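Glyoxalase family protein (Bacillus cereus, PDB 1ZSW) is of unknown function but binds a zinc ion and belongs to the glyoxalase/bleomycin resistance protein/dioxygenase superfamily. Local coordinates at residues E120-E123 with K128-E131. Residues are numbered along the deposited sequence; the frame is centred on the assembly and turned at random.
Sequences ERFE and KHSE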
ATOM      1  N   GLU A 120     -17.391 -16.948  -2.134  0.50 28.95           N
ATOM      2  CA  GLU A 120     -17.667 -18.114  -1.272  0.50 30.20           C
ATOM      3  C   GLU A 120     -16.794 -18.131  -0.020  0.50 29.32           C
ATOM      4  O   GLU A 120     -17.278 -18.396   1.086  0.50 29.42           O
ATOM      5  CB  GLU A 120     -17.583 -19.442  -2.038  0.50 30.58           C
ATOM      6  CG  GLU A 120     -17.559 -20.707  -1.146  0.50 36.55           C
ATOM      7  CD  GLU A 120     -18.784 -20.873  -0.244  0.50 39.56           C
ATOM      8  OE1 GLU A 120     -19.917 -20.545  -0.671  0.50 41.95           O
ATOM      9  OE2 GLU A 120     -18.604 -21.356   0.897  0.50 41.94           O
ATOM     10  N   ARG A 121     -15.510 -17.811  -0.183  1.00 29.68           N
ATOM     11  CA  ARG A 121     -14.601 -17.787   0.959  1.00 26.88           C
ATOM     12  C   ARG A 121     -15.004 -16.757   2.023  1.00 27.47           C
ATOM     13  O   ARG A 121     -14.924 -17.014   3.217  1.00 27.43           O
ATOM     14  CB  ARG A 121     -13.167 -17.517   0.471  1.00 24.67           C
ATOM     15  CG  ARG A 121     -12.111 -17.714   1.570  1.00 25.31           C
ATOM     16  CD  ARG A 121     -10.710 -17.858   0.955  1.00 23.34           C
ATOM     17  NE  ARG A 121      -9.723 -18.074   2.025  1.00 23.95           N
ATOM     18  CZ  ARG A 121      -9.419 -19.264   2.531  1.00 29.73           C
ATOM     19  NH1 ARG A 121      -8.516 -19.360   3.502  1.00 27.36           N
ATOM     20  NH2 ARG A 121     -10.038 -20.361   2.075  1.00 27.40           N
ATOM     21  N   PHE A 122     -15.442 -15.583   1.572  1.00 27.65           N
ATOM     22  CA  PHE A 122     -15.908 -14.548   2.468  1.00 26.91           C
ATOM     23  C   PHE A 122     -17.174 -14.992   3.217  1.00 27.91           C
ATOM     24  O   PHE A 122     -17.339 -14.674   4.402  1.00 28.61           O
ATOM     25  CB  PHE A 122     -16.168 -13.247   1.688  1.00 26.61           C
ATOM     26  CG  PHE A 122     -14.902 -12.523   1.240  1.00 25.25           C
ATOM     27  CD1 PHE A 122     -14.955 -11.585   0.215  1.00 24.07           C
ATOM     28  CD2 PHE A 122     -13.670 -12.774   1.855  1.00 28.74           C
ATOM     29  CE1 PHE A 122     -13.801 -10.886  -0.223  1.00 22.32           C
ATOM     30  CE2 PHE A 122     -12.508 -12.091   1.433  1.00 24.93           C
ATOM     31  CZ  PHE A 122     -12.575 -11.148   0.401  1.00 21.34           C
ATOM     32  N   GLU A 123     -18.054 -15.715   2.523  0.70 30.31           N
ATOM     33  CA  GLU A 123     -19.256 -16.267   3.160  0.70 32.94           C
ATOM     34  C   GLU A 123     -18.815 -17.215   4.272  0.70 33.31           C
ATOM     35  O   GLU A 123     -19.226 -17.082   5.430  0.70 34.66           O
ATOM     36  CB  GLU A 123     -20.121 -17.014   2.136  0.70 31.98           C
ATOM     37  CG  GLU A 123     -20.809 -16.127   1.092  0.70 33.70           C
ATOM     38  CD  GLU A 123     -21.382 -16.924  -0.074  0.70 34.53           C
ATOM     39  OE1 GLU A 123     -21.429 -18.171   0.015  0.70 40.87           O
ATOM     40  OE2 GLU A 123     -21.769 -16.305  -1.087  0.70 36.59           O
ATOM     41  N   LYS A 128     -17.423  -9.382   5.952  1.00 26.26           N
ATOM     42  CA  LYS A 128     -18.288  -8.388   5.318  1.00 25.67           C
ATOM     43  C   LYS A 128     -17.905  -8.170   3.864  1.00 25.76           C
ATOM     44  O   LYS A 128     -16.742  -7.893   3.555  1.00 23.84           O
ATOM     45  CB  LYS A 128     -18.266  -7.088   6.124  1.00 26.16           C
ATOM     46  CG  LYS A 128     -19.083  -5.954   5.508  1.00 27.89           C
ATOM     47  CD  LYS A 128     -19.278  -4.832   6.524  1.00 35.04           C
ATOM     48  CE  LYS A 128     -19.840  -3.568   5.871  1.00 40.41           C
ATOM     49  NZ  LYS A 128     -21.276  -3.688   5.541  1.00 43.85           N
ATOM     50  N   HIS A 129     -18.858  -8.310   2.943  1.00 23.25           N
ATOM     51  CA  HIS A 129     -18.542  -8.187   1.518  1.00 23.50           C
ATOM     52  C   HIS A 129     -19.769  -7.814   0.722  1.00 25.99           C
ATOM     53  O   HIS A 129     -20.901  -8.040   1.175  1.00 30.24           O
ATOM     54  CB  HIS A 129     -17.949  -9.480   0.946  1.00 23.36           C
ATOM     55  CG  HIS A 129     -18.904 -10.635   0.962  1.00 25.01           C
ATOM     56  ND1 HIS A 129     -19.224 -11.301   2.117  1.00 27.49           N
ATOM     57  CD2 HIS A 129     -19.618 -11.221  -0.024  1.00 30.26           C
ATOM     58  CE1 HIS A 129     -20.093 -12.262   1.848  1.00 31.45           C
ATOM     59  NE2 HIS A 129     -20.346 -12.238   0.554  1.00 28.34           N
ATOM     60  N   SER A 130     -19.516  -7.255  -0.452  1.00 27.98           N
ATOM     61  CA  SER A 130     -20.535  -6.753  -1.365  1.00 29.45           C
ATOM     62  C   SER A 130     -21.003  -7.878  -2.267  1.00 30.03           C
ATOM     63  O   SER A 130     -20.588  -9.034  -2.117  1.00 29.67           O
ATOM     64  CB  SER A 130     -19.948  -5.596  -2.185  1.00 27.18           C
ATOM     65  OG  SER A 130     -19.081  -6.028  -3.244  1.00 27.68           O
ATOM     66  N   GLU A 131     -21.922  -7.572  -3.184  1.00 29.69           N
ATOM     67  CA  GLU A 131     -22.145  -8.479  -4.280  1.00 28.76           C
ATOM     68  C   GLU A 131     -21.193  -8.101  -5.395  1.00 27.67           C
ATOM     69  O   GLU A 131     -20.502  -7.072  -5.310  1.00 27.33           O
ATOM     70  CB  GLU A 131     -23.611  -8.379  -4.754  1.00 28.37           C
ATOM     71  CG  GLU A 131     -24.588  -8.780  -3.665  1.00 33.33           C
ATOM     72  CD  GLU A 131     -24.544 -10.263  -3.352  1.00 41.65           C
ATOM     73  OE1 GLU A 131     -24.522 -11.063  -4.309  1.00 41.37           O
ATOM     74  OE2 GLU A 131     -24.539 -10.623  -2.149  1.00 43.86           O
TER
HETATM   75  O   HOH W   1     -22.566 -13.524  -0.159  0.50 30.87           O
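F122, in the last turn of helix 112-124, and H129, on the short strand that follows, bring the two backbones nearest each other, their CA atoms 7.0 Å apart, and no hydrogen bond runs directly between the segments. Both residues direct their CB atoms at the opposite segment. The CB of F122 sits over one face of the imidazole in a CH-pi contact, 3.6 Å from H129 ND1 and 23° off the ring normal. Beyond it, F122 CD1 reaches H129 CB at 3.7 Å. The two rings themselves meet obliquely, with planes at 45°. H129 places its CG between its own backbone N and carbonyl carbon (chi1 65°), which turns the imidazole toward the helix.

Histidine suits this border because a flat, partly apolar ring can cover F122 while its two nitrogens find polar partners. ND1 is hydrogen-bonded to the carbonyl of V127, just before the strand, and this would restrain the ring's rotation. H129 NE2 lies 2.7 Å from a water that, in one of the two conformers of E123, donates to E123 OE2 at 3.0 Å; the bridge is doubtful in the other. The glutamate combines two roles: E123 CG packs 4.0 Å from H129 NE2, and its extended chain carries the carboxylate toward the exposed surface. If the imidazole is protonated, the nearby carboxylate would probably stabilise its charge.

Phenylalanine fits the buried side, where its ring meets those of W118 and F143 and touches L141. K119, one helical turn before E123, forms a salt bridge with E131, a second tie to the helix. The contact packs the end of helix 112-124 against strand 128-129, antiparallel partner of strand 138-144, in a module consistent with the beta-alpha-beta-beta-beta topology of the glyoxalase (VOC) family, away from the zinc site.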